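Long-range contacts in malonyl CoA-acyl carrier protein transacylase (Burkholderia pseudomallei, PDB 3G87), which probably catalyses transfer of the malonyl group from malonyl-CoA to holo acyl carrier protein, with release of free CoA: residues 35-40 / 107-112; 98-104 / 217-223; 126-130 / 168-172; 158-162 / 286-290. All blocks are in the same frame, centred on the assembly; numbering follows the deposited sequence.

Contact 1: 35-40 / 107-112; sequences QADAVL and FETGLK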
loop_
_atom_site.group_PDB
_atom_site.type_symbol
_atom_site.label_atom_id
_atom_site.label_comp_id
_atom_site.label_asym_id
_atom_site.label_seq_id
_atom_site.Cartn_x
_atom_site.Cartn_y
_atom_site.Cartn_z
ATOM N N GLN A 35 7.206 13.778 -17.346
ATOM C CA GLN A 35 5.771 13.847 -17.100
ATOM C C GLN A 35 5.473 13.957 -15.607
ATOM O O GLN A 35 4.534 14.645 -15.206
ATOM C CB GLN A 35 5.018 12.609 -17.643
ATOM C CG GLN A 35 5.000 12.518 -19.130
ATOM C CD GLN A 35 4.356 11.232 -19.620
ATOM O OE1 GLN A 35 3.957 10.336 -18.844
ATOM N NE2 GLN A 35 4.233 11.140 -20.929
ATOM N N ALA A 36 6.245 13.245 -14.792
ATOM C CA ALA A 36 5.985 13.240 -13.355
ATOM C C ALA A 36 6.405 14.587 -12.756
ATOM O O ALA A 36 5.655 15.138 -11.959
ATOM C CB ALA A 36 6.698 12.044 -12.644
ATOM N N ASP A 37 7.582 15.121 -13.134
ATOM C CA ASP A 37 7.951 16.468 -12.644
ATOM C C ASP A 37 6.897 17.496 -13.031
ATOM O O ASP A 37 6.611 18.398 -12.249
ATOM C CB ASP A 37 9.287 16.974 -13.175
ATOM C CG ASP A 37 10.424 16.040 -12.914
ATOM O OD1 ASP A 37 10.300 15.214 -11.971
ATOM O OD2 ASP A 37 11.433 16.152 -13.681
ATOM N N ALA A 38 6.312 17.403 -14.221
ATOM C CA ALA A 38 5.333 18.444 -14.575
ATOM C C ALA A 38 4.036 18.333 -13.766
ATOM O O ALA A 38 3.347 19.336 -13.545
ATOM C CB ALA A 38 5.063 18.476 -16.109
ATOM N N VAL A 39 3.690 17.119 -13.315
ATOM C CA VAL A 39 2.441 16.921 -12.606
ATOM C C VAL A 39 2.604 17.435 -11.170
ATOM O O VAL A 39 1.712 18.074 -10.568
ATOM C CB VAL A 39 2.042 15.431 -12.614
ATOM C CG1 VAL A 39 1.091 15.135 -11.441
ATOM C CG2 VAL A 39 1.392 14.997 -13.998
ATOM N N LEU A 40 3.803 17.181 -10.655
ATOM C CA LEU A 40 4.138 17.356 -9.270
ATOM C C LEU A 40 4.708 18.741 -8.970
ATOM O O LEU A 40 4.500 19.269 -7.860
ATOM C CB LEU A 40 5.171 16.299 -8.903
ATOM C CG LEU A 40 4.644 14.879 -8.715
ATOM C CD1 LEU A 40 5.834 13.987 -8.631
ATOM C CD2 LEU A 40 3.805 14.678 -7.451
ATOM N N PHE A 107 -0.302 6.548 -16.757
ATOM C CA PHE A 107 0.720 6.887 -15.789
ATOM C C PHE A 107 0.491 8.236 -15.132
ATOM O O PHE A 107 0.519 8.340 -13.967
ATOM C CB PHE A 107 2.099 6.777 -16.402
ATOM C CG PHE A 107 3.190 7.311 -15.557
ATOM C CD1 PHE A 107 3.622 6.643 -14.451
ATOM C CD2 PHE A 107 3.799 8.486 -15.872
ATOM C CE1 PHE A 107 4.612 7.138 -13.710
ATOM C CE2 PHE A 107 4.786 8.960 -15.117
ATOM C CZ PHE A 107 5.189 8.288 -14.036
ATOM N N GLU A 108 0.226 9.246 -15.916
ATOM C CA GLU A 108 -0.031 10.567 -15.423
ATOM C C GLU A 108 -1.279 10.659 -14.588
ATOM O O GLU A 108 -1.323 11.368 -13.646
ATOM C CB GLU A 108 -0.146 11.569 -16.567
ATOM C CG GLU A 108 1.113 12.005 -17.164
ATOM C CD GLU A 108 0.945 12.526 -18.594
ATOM O OE1 GLU A 108 0.060 12.066 -19.298
ATOM O OE2 GLU A 108 1.689 13.401 -19.001
ATOM N N THR A 109 -2.294 9.922 -14.958
ATOM C CA THR A 109 -3.540 10.030 -14.284
ATOM C C THR A 109 -3.427 9.412 -12.901
ATOM O O THR A 109 -3.956 9.929 -11.990
ATOM C CB THR A 109 -4.686 9.427 -15.096
ATOM O OG1 THR A 109 -4.844 10.127 -16.299
ATOM C CG2 THR A 109 -5.950 9.527 -14.373
ATOM N N GLY A 110 -2.700 8.326 -12.762
ATOM C CA GLY A 110 -2.480 7.699 -11.461
ATOM C C GLY A 110 -1.678 8.616 -10.559
ATOM O O GLY A 110 -2.006 8.772 -9.366
ATOM N N LEU A 111 -0.669 9.283 -11.128
ATOM C CA LEU A 111 0.171 10.149 -10.361
ATOM C C LEU A 111 -0.686 11.317 -9.885
ATOM O O LEU A 111 -0.642 11.691 -8.708
ATOM C CB LEU A 111 1.414 10.588 -11.148
ATOM C CG LEU A 111 2.394 11.559 -10.450
ATOM C CD1 LEU A 111 3.004 10.950 -9.144
ATOM C CD2 LEU A 111 3.489 11.967 -11.387
ATOM N N LYS A 112 -1.531 11.850 -10.767
ATOM C CA LYS A 112 -2.473 12.860 -10.325
ATOM C C LYS A 112 -3.385 12.393 -9.187
ATOM O O LYS A 112 -3.613 13.152 -8.213
ATOM C CB LYS A 112 -3.319 13.354 -11.497
ATOM C CG LYS A 112 -2.618 14.340 -12.401
ATOM C CD LYS A 112 -3.321 14.278 -13.726
ATOM C CE LYS A 112 -3.274 15.594 -14.440
ATOM N NZ LYS A 112 -3.244 15.418 -15.935
HETATM O O HOH W 1 2.775 15.941 -16.958
#
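A first torsion of 178° in Leu111 swings CG to the far side of CB from the backbone N, and the second torsion then directs CD2 at helix 30-40, against Ala36. Leu111 CD2 comes 3.4 Å from Ala36 CB, tighter than usual for two carbons, and is equally close to the CA. Leu40 crosses the same leucine at about a right angle, with its CG 4.1 Å from Leu111 CD2. Val39 runs past Leu111 in the opposite sense, CG1 to CG at 3.9 Å, and the same valine methyl also rests on the aliphatic CG of Lys112.

Toward residue 35 the contact turns polar. The extended chain of Gln35 stacks its amide on the carboxylate of Glu108, the planes 27° apart and Gln35 CD 3.5 Å from Glu108 OE2. Gln35 OE1 meets the edge of the Phe107 ring near its plane, 3.5 Å from CD2. A water donates to Gln35 O at 2.8 Å and reaches Glu108 OE2 by a weak bond. This is a helix-helix pair, crossing at -34°, and helix 59-81 lies beneath both partners, touching Leu40, Phe107 and Leu111.

Cohesion therefore depends on methyl groups inside and on stacked polar groups, weakly bridged by a water, outside, with direct hydrogen bonding absent between the two segments.

Contact 2: 98-104 / 217-223; sequences ALLAAGC and ADPAIPV
Ala102 and Pro219 meet where helix 94-101 ends in a Schellman motif, with Gly103 at positive phi as the residue that leaves the helix. The methyl of Ala102 is the central bump. It enters a hollow lined by Pro219 CB, by the carbonyl oxygen of Ile221 and by Val223, and the fit is tight: Ala102 CB is 3.4 Å from Val223 CG2 and 3.6 Å from Pro219 CB.

Val223 returns the fit with its other branch. Its CG1 nestles between Ala98 CB, at 3.6 Å, and the end of Leu99, which crosses it at about a right angle. Leu88 of the neighbouring strand in the parallel sheet touches both Ala102 and Ile221, so the helix end, the loop and the sheet close on one another. The helix follows a probable nucleophile elbow, near which Ala98 lies.

Two backbone bonds, each arriving on a lone pair in the carbonyl plane, hold the loop to the chain leaving the helix: Ala220 N to Ala102 O at 2.8 Å, with an angle of 161° at the hydrogen, and Ala217 N to Cys104 O at 2.9 Å. Beside them the sulfur of Cys104 lies over the Pro219 ring, Cys104 SG 3.7 Å from Pro219 CA.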
loop_
_atom_site.group_PDB
_atom_site.type_symbol
_atom_site.label_atom_id
_atom_site.label_comp_id
_atom_site.label_asym_id
_atom_site.label_seq_id
_atom_site.Cartn_x
_atom_site.Cartn_y
_atom_site.Cartn_z
ATOM N N ALA A 98 -1.054 -1.252 -9.090
ATOM C CA ALA A 98 -1.852 -2.441 -9.556
ATOM C C ALA A 98 -2.905 -2.003 -10.571
ATOM O O ALA A 98 -3.041 -2.609 -11.631
ATOM C CB ALA A 98 -2.561 -3.148 -8.361
ATOM N N LEU A 99 -3.687 -0.976 -10.214
ATOM C CA LEU A 99 -4.691 -0.408 -11.113
ATOM C C LEU A 99 -4.033 0.123 -12.395
ATOM O O LEU A 99 -4.582 -0.084 -13.502
ATOM C CB LEU A 99 -5.515 0.687 -10.420
ATOM C CG LEU A 99 -6.390 0.256 -9.227
ATOM C CD1 LEU A 99 -7.015 1.471 -8.477
ATOM C CD2 LEU A 99 -7.482 -0.755 -9.716
ATOM N N LEU A 100 -2.832 0.725 -12.266
ATOM C CA LEU A 100 -2.087 1.177 -13.442
ATOM C C LEU A 100 -1.761 0.004 -14.393
ATOM O O LEU A 100 -2.058 0.067 -15.581
ATOM C CB LEU A 100 -0.800 1.884 -13.021
ATOM C CG LEU A 100 0.103 2.286 -14.179
ATOM C CD1 LEU A 100 -0.568 3.290 -15.125
ATOM C CD2 LEU A 100 1.473 2.858 -13.647
ATOM N N ALA A 101 -1.157 -1.061 -13.843
ATOM C CA ALA A 101 -0.827 -2.251 -14.609
ATOM C C ALA A 101 -2.038 -2.974 -15.120
ATOM O O ALA A 101 -1.897 -3.734 -16.028
ATOM C CB ALA A 101 0.054 -3.205 -13.802
ATOM N N ALA A 102 -3.229 -2.737 -14.564
ATOM C CA ALA A 102 -4.464 -3.328 -15.123
ATOM C C ALA A 102 -5.076 -2.455 -16.221
ATOM O O ALA A 102 -6.084 -2.828 -16.830
ATOM C CB ALA A 102 -5.504 -3.571 -14.016
ATOM N N GLY A 103 -4.474 -1.300 -16.484
ATOM C CA GLY A 103 -4.930 -0.487 -17.583
ATOM C C GLY A 103 -6.075 0.412 -17.191
ATOM O O GLY A 103 -6.722 0.974 -18.076
ATOM N N CYS A 104 -6.303 0.591 -15.889
ATOM C CA CYS A 104 -7.450 1.381 -15.399
ATOM C C CYS A 104 -7.267 2.882 -15.643
ATOM O O CYS A 104 -8.266 3.576 -15.752
ATOM C CB CYS A 104 -7.740 1.150 -13.902
ATOM S SG CYS A 104 -8.271 -0.556 -13.519
ATOM N N ALA A 217 -11.097 2.994 -16.254
ATOM C CA ALA A 217 -11.467 1.774 -17.005
ATOM C C ALA A 217 -11.539 0.543 -16.093
ATOM O O ALA A 217 -10.913 0.503 -15.036
ATOM C CB ALA A 217 -10.517 1.545 -18.249
ATOM N N ASP A 218 -12.329 -0.452 -16.483
ATOM C CA ASP A 218 -12.430 -1.706 -15.714
ATOM C C ASP A 218 -11.071 -2.411 -15.891
ATOM O O ASP A 218 -10.406 -2.225 -16.941
ATOM C CB ASP A 218 -13.590 -2.580 -16.234
ATOM C CG ASP A 218 -14.989 -2.005 -15.904
ATOM O OD1 ASP A 218 -15.187 -1.353 -14.841
ATOM O OD2 ASP A 218 -15.918 -2.222 -16.711
ATOM N N PRO A 219 -10.627 -3.194 -14.888
ATOM C CA PRO A 219 -9.277 -3.797 -15.035
ATOM C C PRO A 219 -9.168 -4.869 -16.124
ATOM O O PRO A 219 -10.043 -5.702 -16.262
ATOM C CB PRO A 219 -8.997 -4.423 -13.651
ATOM C CG PRO A 219 -10.015 -3.923 -12.739
ATOM C CD PRO A 219 -11.218 -3.468 -13.562
ATOM N N ALA A 220 -8.056 -4.883 -16.833
ATOM C CA ALA A 220 -7.849 -5.826 -17.884
ATOM C C ALA A 220 -7.228 -7.100 -17.308
ATOM O O ALA A 220 -7.235 -8.133 -17.979
ATOM C CB ALA A 220 -6.942 -5.230 -18.876
ATOM N N ILE A 221 -6.677 -6.997 -16.087
ATOM C CA ILE A 221 -6.021 -8.091 -15.349
ATOM C C ILE A 221 -6.584 -7.914 -13.912
ATOM O O ILE A 221 -6.714 -6.766 -13.449
ATOM C CB ILE A 221 -4.432 -7.970 -15.359
ATOM C CG1 ILE A 221 -3.869 -8.000 -16.778
ATOM C CG2 ILE A 221 -3.771 -9.089 -14.557
ATOM C CD1 ILE A 221 -2.343 -7.745 -16.889
ATOM N N PRO A 222 -7.011 -9.025 -13.250
ATOM C CA PRO A 222 -7.694 -8.915 -11.938
ATOM C C PRO A 222 -6.828 -8.165 -10.914
ATOM O O PRO A 222 -5.628 -8.437 -10.796
ATOM C CB PRO A 222 -7.850 -10.361 -11.488
ATOM C CG PRO A 222 -7.877 -11.175 -12.802
ATOM C CD PRO A 222 -7.128 -10.379 -13.852
ATOM N N VAL A 223 -7.417 -7.210 -10.209
ATOM C CA VAL A 223 -6.667 -6.470 -9.184
ATOM C C VAL A 223 -7.354 -6.770 -7.872
ATOM O O VAL A 223 -8.573 -6.574 -7.767
ATOM C CB VAL A 223 -6.676 -4.945 -9.485
ATOM C CG1 VAL A 223 -6.052 -4.184 -8.346
ATOM C CG2 VAL A 223 -5.916 -4.637 -10.790
#

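Contact 3: 126-130 / 168-172; sequences DGAMA and PAHEI
One face of the peptide group joining Ala128 to Met129 is overlaid by Ile172, whose CG1 stands above the carbonyl, 3.5 Å from Ala128 O, while CD1 extends over the same plane to within 4.1 Å of Met129 CA. A first torsion of -71° places CG1 beside the backbone N of Ile172, and the chain bends again at the second, which lays the branch along the strand instead of pointing it straight at the sheet. The peptide carbonyl of Asp126 is used differently: Ala169 N donates to Asp126 O at 3.0 Å, with the donor tilted 32° from the carbonyl plane and the bond itself nearly straight, at 168°. Ala169 CB lies against that oxygen as well.

The strand here belongs to the antiparallel sheet of the small, ferredoxin-like subdomain found in acyltransferases of this family, and the helix packs against it. Strand 162-168 pairs with strand 127-133 and turns directly into helix 169-175. Gly127 and Pro168 form a non-hydrogen-bonded antiparallel pair with their CA atoms 4.3 Å apart, and Pro168 also occupies the N-cap of the helix.

Further along, the small methyls of Ala128 and Ala130 face the helix and let Ile172 settle close: Ala128 CB is 3.8 Å from Ile172 CB, and Ala130 CB is 4.1 Å from Ile172 CG2. Met129 projects from the other face of the strand, among Val164, Ser166 and Phe195. Arg188 of the adjoining strand touches Ala128, Ala169 and Ile172 together.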
loop_
_atom_site.group_PDB
_atom_site.type_symbol
_atom_site.label_atom_id
_atom_site.label_comp_id
_atom_site.label_asym_id
_atom_site.label_seq_id
_atom_site.Cartn_x
_atom_site.Cartn_y
_atom_site.Cartn_z
ATOM N N ASP A 126 -2.580 14.722 14.528
ATOM C CA ASP A 126 -2.935 14.086 15.762
ATOM C C ASP A 126 -3.176 12.568 15.762
ATOM O O ASP A 126 -3.527 12.039 16.727
ATOM C CB ASP A 126 -4.076 14.876 16.394
ATOM C CG ASP A 126 -3.644 16.273 16.851
ATOM O OD1 ASP A 126 -2.517 16.431 17.314
ATOM O OD2 ASP A 126 -4.415 17.228 16.744
ATOM N N GLY A 127 -2.900 11.884 14.680
ATOM C CA GLY A 127 -2.956 10.423 14.684
ATOM C C GLY A 127 -1.579 9.797 14.613
ATOM O O GLY A 127 -0.551 10.504 14.460
ATOM N N ALA A 128 -1.553 8.471 14.717
ATOM C CA ALA A 128 -0.356 7.695 14.656
ATOM C C ALA A 128 -0.673 6.222 14.291
ATOM O O ALA A 128 -1.860 5.797 14.265
ATOM C CB ALA A 128 0.315 7.756 15.970
ATOM N N MET A 129 0.399 5.445 14.065
ATOM C CA MET A 129 0.321 4.012 13.759
ATOM C C MET A 129 1.530 3.279 14.350
ATOM O O MET A 129 2.580 3.887 14.564
ATOM C CB MET A 129 0.307 3.789 12.241
ATOM C CG MET A 129 -0.736 4.623 11.450
ATOM S SD MET A 129 -0.510 4.438 9.665
ATOM C CE MET A 129 -1.189 2.807 9.334
ATOM N N ALA A 130 1.387 1.983 14.580
ATOM C CA ALA A 130 2.420 1.158 15.142
ATOM C C ALA A 130 2.178 -0.238 14.675
ATOM O O ALA A 130 1.055 -0.677 14.560
ATOM C CB ALA A 130 2.396 1.217 16.629
ATOM N N PRO A 168 -5.595 7.787 17.698
ATOM C CA PRO A 168 -4.987 9.014 18.204
ATOM C C PRO A 168 -3.598 8.786 18.751
ATOM O O PRO A 168 -3.344 7.776 19.342
ATOM C CB PRO A 168 -5.932 9.455 19.295
ATOM C CG PRO A 168 -7.106 8.744 19.079
ATOM C CD PRO A 168 -6.791 7.463 18.450
ATOM N N ALA A 169 -2.725 9.723 18.509
ATOM C CA ALA A 169 -1.322 9.649 18.881
ATOM C C ALA A 169 -1.062 9.178 20.310
ATOM O O ALA A 169 -0.203 8.324 20.554
ATOM C CB ALA A 169 -0.651 11.029 18.623
ATOM N N HIS A 170 -1.802 9.726 21.265
ATOM C CA HIS A 170 -1.602 9.357 22.673
ATOM C C HIS A 170 -1.971 7.900 22.979
ATOM O O HIS A 170 -1.278 7.238 23.778
ATOM C CB HIS A 170 -2.299 10.366 23.583
ATOM C CG HIS A 170 -3.795 10.297 23.551
ATOM N ND1 HIS A 170 -4.522 9.529 24.443
ATOM C CD2 HIS A 170 -4.705 10.943 22.776
ATOM C CE1 HIS A 170 -5.816 9.675 24.193
ATOM N NE2 HIS A 170 -5.954 10.524 23.182
ATOM N N GLU A 171 -2.977 7.380 22.273
ATOM C CA GLU A 171 -3.432 5.993 22.424
ATOM C C GLU A 171 -2.402 5.120 21.838
ATOM O O GLU A 171 -1.951 4.129 22.457
ATOM C CB GLU A 171 -4.773 5.763 21.758
ATOM C CG GLU A 171 -5.933 6.407 22.538
ATOM C CD GLU A 171 -7.351 5.928 22.142
ATOM O OE1 GLU A 171 -7.526 5.069 21.239
ATOM O OE2 GLU A 171 -8.329 6.432 22.751
ATOM N N ILE A 172 -1.946 5.490 20.653
ATOM C CA ILE A 172 -0.894 4.699 20.057
ATOM C C ILE A 172 0.329 4.718 21.007
ATOM O O ILE A 172 0.998 3.691 21.178
ATOM C CB ILE A 172 -0.542 5.164 18.630
ATOM C CG1 ILE A 172 -1.678 4.802 17.624
ATOM C CG2 ILE A 172 0.791 4.603 18.226
ATOM C CD1 ILE A 172 -1.831 3.285 17.209
#

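Contact 4: 158-162 / 286-290; sequences NTPSQ and TIRRQ
Ile287 and Thr159, both buried, make the closed part of this contact. Thr159 CG2 crosses the isoleucine at a slant, 4.1 Å from Ile287 CG1, and the end of the same side chain reaches the strand backbone, Ile287 CD1 lying 3.3 Å from the carbonyl oxygen of Asn158. The methyl of Thr286 meets the neighbouring polar group, its CG2 3.8 Å from Thr159 OG1. Leu283, one turn earlier on the helix, touches Asn158, Thr159 and Gln162, while Ile255 of helix 251-264 backs Ile287.

The reversal that offers these groups is a type I turn from Thr159 to Gln162, joined to a classic beta bulge in which Asn158 N and Thr159 N both donate to Gln162 O. With a first torsion of 84°, Thr159 OG1 sits between its own backbone N and carbonyl carbon, where it accepts from Ser161 N at 3.2 Å in an ST turn. It gives its own proton to Gln162 OE1 at 3.0 Å, approaching from above the carbonyl plane and not on a lone pair. The turn thus links strands 153-159 and 162-168 while resting on the end of helix 279-289.

The side where Gln290 leaves the helix is more open, with Pro160, Ser161 and Gln290 all partly exposed. The Gln290 amide oxygen is modelled too close to Pro160, so the placing of the whole amide, including the approach of its NE2 to Ser161 OG, is doubtful.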
loop_
_atom_site.group_PDB
_atom_site.type_symbol
_atom_site.label_atom_id
_atom_site.label_comp_id
_atom_site.label_asym_id
_atom_site.label_seq_id
_atom_site.Cartn_x
_atom_site.Cartn_y
_atom_site.Cartn_z
ATOM N N ASN A 158 -1.436 -7.734 7.957
ATOM C CA ASN A 158 -0.342 -8.026 7.046
ATOM C C ASN A 158 0.058 -9.507 6.948
ATOM O O ASN A 158 0.311 -10.023 5.847
ATOM C CB ASN A 158 0.868 -7.141 7.396
ATOM C CG ASN A 158 0.713 -5.760 6.850
ATOM O OD1 ASN A 158 0.003 -5.571 5.876
ATOM N ND2 ASN A 158 1.328 -4.776 7.485
ATOM N N THR A 159 0.148 -10.161 8.090
ATOM C CA THR A 159 0.356 -11.624 8.173
ATOM C C THR A 159 -0.294 -12.008 9.470
ATOM O O THR A 159 -0.560 -11.113 10.264
ATOM C CB THR A 159 1.857 -12.061 8.214
ATOM O OG1 THR A 159 2.351 -11.988 9.560
ATOM C CG2 THR A 159 2.731 -11.205 7.247
ATOM N N PRO A 160 -0.505 -13.267 9.746
ATOM C CA PRO A 160 -1.167 -13.609 10.987
ATOM C C PRO A 160 -0.519 -13.114 12.263
ATOM O O PRO A 160 -1.211 -12.926 13.239
ATOM C CB PRO A 160 -1.252 -15.098 10.912
ATOM C CG PRO A 160 -1.313 -15.341 9.486
ATOM C CD PRO A 160 -0.363 -14.447 8.902
ATOM N N SER A 161 0.764 -12.842 12.222
ATOM C CA SER A 161 1.490 -12.320 13.349
ATOM C C SER A 161 1.964 -10.910 13.165
ATOM O O SER A 161 2.788 -10.465 13.906
ATOM C CB SER A 161 2.690 -13.171 13.622
ATOM O OG SER A 161 3.436 -13.325 12.451
ATOM N N GLN A 162 1.438 -10.213 12.180
ATOM C CA GLN A 162 1.870 -8.868 11.896
ATOM C C GLN A 162 0.771 -7.961 11.456
ATOM O O GLN A 162 0.256 -8.100 10.409
ATOM C CB GLN A 162 2.997 -8.858 10.891
ATOM C CG GLN A 162 4.173 -9.697 11.283
ATOM C CD GLN A 162 5.082 -9.954 10.144
ATOM O OE1 GLN A 162 5.245 -11.067 9.729
ATOM N NE2 GLN A 162 5.641 -8.915 9.608
ATOM N N THR A 286 5.888 -15.318 4.739
ATOM C CA THR A 286 5.342 -15.582 6.085
ATOM C C THR A 286 3.913 -16.092 6.035
ATOM O O THR A 286 3.591 -17.090 6.674
ATOM C CB THR A 286 5.462 -14.361 7.020
ATOM O OG1 THR A 286 6.862 -14.018 7.169
ATOM C CG2 THR A 286 4.828 -14.680 8.390
ATOM N N ILE A 287 3.107 -15.486 5.209
ATOM C CA ILE A 287 1.783 -15.914 4.910
ATOM C C ILE A 287 1.737 -17.358 4.442
ATOM O O ILE A 287 1.033 -18.138 4.990
ATOM C CB ILE A 287 1.094 -14.944 3.908
ATOM C CG1 ILE A 287 0.765 -13.635 4.577
ATOM C CG2 ILE A 287 -0.168 -15.470 3.454
ATOM C CD1 ILE A 287 0.938 -12.529 3.772
ATOM N N ARG A 288 2.523 -17.695 3.434
ATOM C CA ARG A 288 2.613 -19.047 2.904
ATOM C C ARG A 288 3.103 -20.090 3.921
ATOM O O ARG A 288 2.606 -21.153 3.966
ATOM C CB ARG A 288 3.461 -19.126 1.624
ATOM C CG ARG A 288 2.932 -18.366 0.429
ATOM C CD ARG A 288 3.660 -18.607 -0.853
ATOM N NE ARG A 288 3.019 -19.666 -1.570
ATOM C CZ ARG A 288 3.059 -19.886 -2.853
ATOM N NH1 ARG A 288 2.376 -20.850 -3.292
ATOM N NH2 ARG A 288 3.762 -19.207 -3.669
ATOM N N ARG A 289 4.058 -19.747 4.742
ATOM C CA ARG A 289 4.526 -20.634 5.772
ATOM C C ARG A 289 3.436 -20.940 6.777
ATOM O O ARG A 289 3.347 -22.016 7.264
ATOM C CB ARG A 289 5.750 -20.038 6.453
ATOM C CG ARG A 289 6.679 -21.022 7.030
ATOM C CD ARG A 289 7.670 -20.390 7.960
ATOM N NE ARG A 289 7.109 -19.760 9.138
ATOM C CZ ARG A 289 7.147 -18.461 9.382
ATOM N NH1 ARG A 289 7.715 -17.672 8.510
ATOM N NH2 ARG A 289 6.617 -17.958 10.491
ATOM N N GLN A 290 2.617 -19.956 7.066
ATOM C CA GLN A 290 1.442 -20.111 7.882
ATOM C C GLN A 290 0.408 -20.586 6.856
ATOM O O GLN A 290 0.761 -20.935 5.799
ATOM C CB GLN A 290 1.138 -18.820 8.661
ATOM C CG GLN A 290 2.335 -18.283 9.587
ATOM C CD GLN A 290 2.253 -16.808 10.104
ATOM O OE1 GLN A 290 1.906 -15.910 9.373
ATOM N NE2 GLN A 290 2.630 -16.578 11.338
#

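Overall arrangement
All four contacts are partly buried, and none is wholly core or surface. Contacts 1 and 2 belong to the larger, parallel-sheet part of the domain and meet where Phe107 N touches Leu100 CD1; helices 94-101 and 107-123 follow each other. Contacts 3 and 4 reach the same antiparallel sheet, their nearest atoms about 8 Å apart, but contact 4 joins its hairpin to the late helix 279-289. Chemistry follows place: contact 1 sets methyl packing beside a polar edge weakly bridged by water, contacts 2 and 3 add backbone bonds where chains enter or leave helices, and contact 4 relies on packing, Thr159 OG1 bonding inside its turn. Contacts 2 and 3 lie on opposite sides of the chain's centre.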